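AFP (Microbacterium arborescens, PDB 2YJK) belongs to the Dps branch of the ferritin-like proteins and forms a twelve-subunit assembly that takes up iron and probably binds it in the ferric state. Local coordinates at residues C[107-110]-C[111-115]; C[154-157]-C[158-161]. One frame throughout, in Å; residues are numbered along the deposited sequence.

Overall arrangement
Both interactions are local contacts, each within one continuous stretch of chain in the ferritin-like bundle, with centres about 11 Å apart. Interaction 1 is regular alpha-helix near the start of helix 105-130 and is mostly buried within its own subunit. Interaction 2 lies where helix 135-156 gives way to the C-terminal tail; it is partly buried and also meets a second subunit. The bonds of residues 107-115 are all backbone to backbone and nearly uniform, whereas those of residues 154-161 are mostly weak and bring in an imidazole. The two join through apolar packing: Ile109 CD1 lies 3.8 Å from His158 CB, and Ile112 CG2 lies 3.7 Å from Leu155 CD1.

Interaction 1. Residues C[107-110]-C[111-115]; sequences DEIK and AIVSD
Residues 107-110 and 111-115 form successive turns of one alpha-helix near the start of helix 105-130, joined by four backbone bonds and one apolar side-chain pair. Each bond runs from residue i+4 back to residue i: Ala111 N to Asp107 O, Ile112 N to Glu108 O, Val113 N to Ile109 O at 2.9 Å, and Ser114 N to Lys110 O. The Val113 bond is close to straight, with an angle of 174° at its hydrogen. Beside it, Ile109 and Val113 lie side by side and point the same way, Ile109 CG2 meeting Val113 CG2 at 4.1 Å. The routes differ: Ile109 CG2 is turned away from its own backbone N, while a chi1 of 176° puts Val113 CG1 anti to the backbone N, leaving CG2 beside that N and anti to the carbonyl carbon. That rotation also brings Val113 CG2 to 3.3 Å from Ile109 O, so one methyl rests against both the side chain and the carbonyl of the preceding turn. In the four-helix bundle of the ferritin fold, this apolar stripe faces the helix that follows: Ile109, Ile112 and Val113 all touch Leu155 of helix 135-156, while Ile109 and Ile112 also reach Ile54 and Leu58, respectively, of helix 51-78. Ile112 touches the preceding turn near its root, CG1 lying 3.5 Å from Glu108 O, while its end leads away, and Ala111 CB lies 3.5 Å from Asp107 O. Glu108 is buried against Ala42 and Asn45 of helix 15-45, whereas Lys110 extends its chain on an exposed side of the helix.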
# COMPACT_ATOMS: atom_id res chain seq x y z
N ASP C 107 -15.22 -34.92 -3.03
CA ASP C 107 -15.01 -35.75 -1.85
C ASP C 107 -14.29 -34.96 -0.77
O ASP C 107 -14.62 -35.09 0.43
CB ASP C 107 -14.24 -36.99 -2.21
CG ASP C 107 -15.06 -37.95 -3.13
OD1 ASP C 107 -16.27 -38.22 -2.84
OD2 ASP C 107 -14.45 -38.43 -4.13
N GLU C 108 -13.32 -34.15 -1.20
CA GLU C 108 -12.64 -33.25 -0.29
C GLU C 108 -13.70 -32.29 0.36
O GLU C 108 -13.65 -32.05 1.52
CB GLU C 108 -11.55 -32.42 -1.01
CG GLU C 108 -10.34 -33.17 -1.54
CD GLU C 108 -9.47 -33.86 -0.47
OE1 GLU C 108 -9.79 -33.80 0.75
OE2 GLU C 108 -8.45 -34.49 -0.86
N ILE C 109 -14.63 -31.76 -0.40
CA ILE C 109 -15.54 -30.76 0.16
C ILE C 109 -16.39 -31.52 1.19
O ILE C 109 -16.58 -31.02 2.30
CB ILE C 109 -16.46 -30.18 -0.88
CG1 ILE C 109 -15.68 -29.23 -1.78
CG2 ILE C 109 -17.68 -29.53 -0.24
CD1 ILE C 109 -16.59 -28.60 -2.78
N LYS C 110 -16.91 -32.70 0.83
CA LYS C 110 -17.67 -33.49 1.83
C LYS C 110 -16.89 -33.77 3.09
O LYS C 110 -17.44 -33.65 4.19
CB LYS C 110 -18.21 -34.85 1.28
CG LYS C 110 -19.21 -34.70 0.14
CD LYS C 110 -19.51 -36.08 -0.49
CE LYS C 110 -20.76 -35.98 -1.40
NZ LYS C 110 -20.73 -36.98 -2.55
N ALA C 111 -15.63 -34.19 2.95
CA ALA C 111 -14.82 -34.51 4.15
C ALA C 111 -14.70 -33.26 5.05
O ALA C 111 -14.79 -33.36 6.27
CB ALA C 111 -13.43 -35.00 3.75
N ILE C 112 -14.46 -32.09 4.43
CA ILE C 112 -14.24 -30.83 5.20
C ILE C 112 -15.56 -30.27 5.82
O ILE C 112 -15.56 -29.79 6.94
CB ILE C 112 -13.56 -29.71 4.31
CG1 ILE C 112 -12.11 -30.09 3.96
CG2 ILE C 112 -13.61 -28.31 4.96
CD1 ILE C 112 -11.20 -30.14 5.14
N VAL C 113 -16.68 -30.39 5.10
CA VAL C 113 -17.98 -30.08 5.70
C VAL C 113 -18.27 -30.99 6.89
O VAL C 113 -18.77 -30.52 7.91
CB VAL C 113 -19.15 -30.08 4.66
CG1 VAL C 113 -20.52 -29.86 5.31
CG2 VAL C 113 -18.87 -29.00 3.64
N SER C 114 -17.96 -32.27 6.79
CA SER C 114 -18.10 -33.14 7.95
C SER C 114 -17.30 -32.63 9.17
O SER C 114 -17.88 -32.51 10.28
CB SER C 114 -17.72 -34.56 7.57
OG SER C 114 -17.69 -35.38 8.71
N ASP C 115 -15.99 -32.30 8.99
CA ASP C 115 -15.15 -31.75 10.08
C ASP C 115 -15.76 -30.35 10.53
O ASP C 115 -15.92 -30.07 11.72
CB ASP C 115 -13.64 -31.60 9.66
CG ASP C 115 -12.90 -33.00 9.22
OD1 ASP C 115 -13.55 -34.13 9.01
OD2 ASP C 115 -11.61 -32.93 9.03

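Interaction 2. Residues C[154-157]-C[158-161]; sequences FLLA and HLAE
Leu155 O is approached by two N-H groups of a single residue, His158: the backbone N at 3.4 Å and the ring ND1 at 3.5 Å, both as weak hydrogen bonds. The same ND1 comes closer to Phe154 O, at 2.9 Å, but that bond is weak too, because it is bent to 126° at the hydrogen. One imidazole N-H is thus shared between two successive carbonyls. Leu155 O lies in the plane of the ring at its edge, and Phe154 O also sits at the edge, near that plane. A first torsion of -73° sets CG beside the backbone N of His158, and the turn of the ring about the next bond brings ND1 to these carbonyls. An alanine in place of His158 would probably leave Phe154 O without its imidazole donor and Leu155 O with just one of its two His158 donors, the backbone N-H. Farther on, Leu159 N bonds to Leu156 O at 3.1 Å. Like the backbone bond of His158, it joins residues three apart, and its donor stands above the carbonyl plane, 48° out of it. The side chains of Leu156 and Leu159 cross obliquely, their CD1 methyls 4.0 Å apart. Ala160 N is buried here without a hydrogen-bond partner. Within the subunit, the His158 side chain packs among Trp105 and Ile109 of helix 105-130 and Ile54 and Leu57 of helix 51-78. Phe154 meets the ring of His55 of a second subunit, and Ala157 packs on Phe51 of that subunit, placing this end of helix 135-156 at a subunit interface.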
# COMPACT_ATOMS: atom_id res chain seq x y z
N PHE C 154 -20.02 -21.69 1.46
CA PHE C 154 -19.16 -21.65 0.29
C PHE C 154 -18.75 -23.04 -0.18
O PHE C 154 -18.73 -23.28 -1.37
CB PHE C 154 -17.93 -20.82 0.53
CG PHE C 154 -18.18 -19.35 0.50
CD1 PHE C 154 -19.45 -18.82 0.44
CD2 PHE C 154 -17.11 -18.47 0.59
CE1 PHE C 154 -19.66 -17.44 0.41
CE2 PHE C 154 -17.33 -17.09 0.56
CZ PHE C 154 -18.62 -16.59 0.47
N LEU C 155 -18.50 -23.95 0.76
CA LEU C 155 -18.15 -25.32 0.44
C LEU C 155 -19.38 -26.05 -0.07
O LEU C 155 -19.35 -26.60 -1.17
CB LEU C 155 -17.49 -26.00 1.66
CG LEU C 155 -16.06 -25.50 1.92
CD1 LEU C 155 -15.65 -25.65 3.35
CD2 LEU C 155 -15.00 -26.18 1.03
N LEU C 156 -20.48 -25.98 0.67
CA LEU C 156 -21.65 -26.76 0.33
C LEU C 156 -22.36 -26.28 -0.95
O LEU C 156 -22.98 -27.08 -1.62
CB LEU C 156 -22.63 -26.77 1.50
CG LEU C 156 -23.25 -28.03 2.08
CD1 LEU C 156 -22.43 -29.38 1.85
CD2 LEU C 156 -23.61 -27.76 3.58
N ALA C 157 -22.27 -24.99 -1.28
CA ALA C 157 -22.98 -24.45 -2.46
C ALA C 157 -22.56 -25.18 -3.76
O ALA C 157 -23.33 -25.22 -4.72
CB ALA C 157 -22.77 -22.87 -2.58
N HIS C 158 -21.35 -25.77 -3.76
CA HIS C 158 -20.79 -26.46 -4.93
C HIS C 158 -21.46 -27.82 -5.23
O HIS C 158 -21.22 -28.37 -6.30
CB HIS C 158 -19.29 -26.75 -4.77
CG HIS C 158 -18.42 -25.54 -4.91
ND1 HIS C 158 -18.07 -24.74 -3.83
CD2 HIS C 158 -17.83 -24.98 -6.00
CE1 HIS C 158 -17.29 -23.76 -4.25
NE2 HIS C 158 -17.14 -23.88 -5.57
N LEU C 159 -22.23 -28.37 -4.30
CA LEU C 159 -22.71 -29.74 -4.39
C LEU C 159 -24.25 -29.74 -4.62
O LEU C 159 -24.85 -30.80 -4.82
CB LEU C 159 -22.35 -30.53 -3.10
CG LEU C 159 -20.90 -30.79 -2.58
CD1 LEU C 159 -20.94 -31.47 -1.21
CD2 LEU C 159 -19.98 -31.59 -3.52
N ALA C 160 -24.87 -28.55 -4.59
CA ALA C 160 -26.30 -28.36 -4.89
C ALA C 160 -26.71 -28.98 -6.26
O ALA C 160 -27.77 -29.64 -6.38
CB ALA C 160 -26.66 -26.91 -4.82
N GLU C 161 -25.89 -28.77 -7.28
CA GLU C 161 -25.79 -29.81 -8.34
C GLU C 161 -24.52 -29.70 -9.23
O GLU C 161 -23.38 -29.73 -8.73
CB GLU C 161 -27.11 -30.04 -9.15
CG GLU C 161 -26.95 -30.79 -10.51
CD GLU C 161 -26.24 -32.19 -10.44
OE1 GLU C 161 -25.04 -32.31 -10.03
OE2 GLU C 161 -26.87 -33.20 -10.84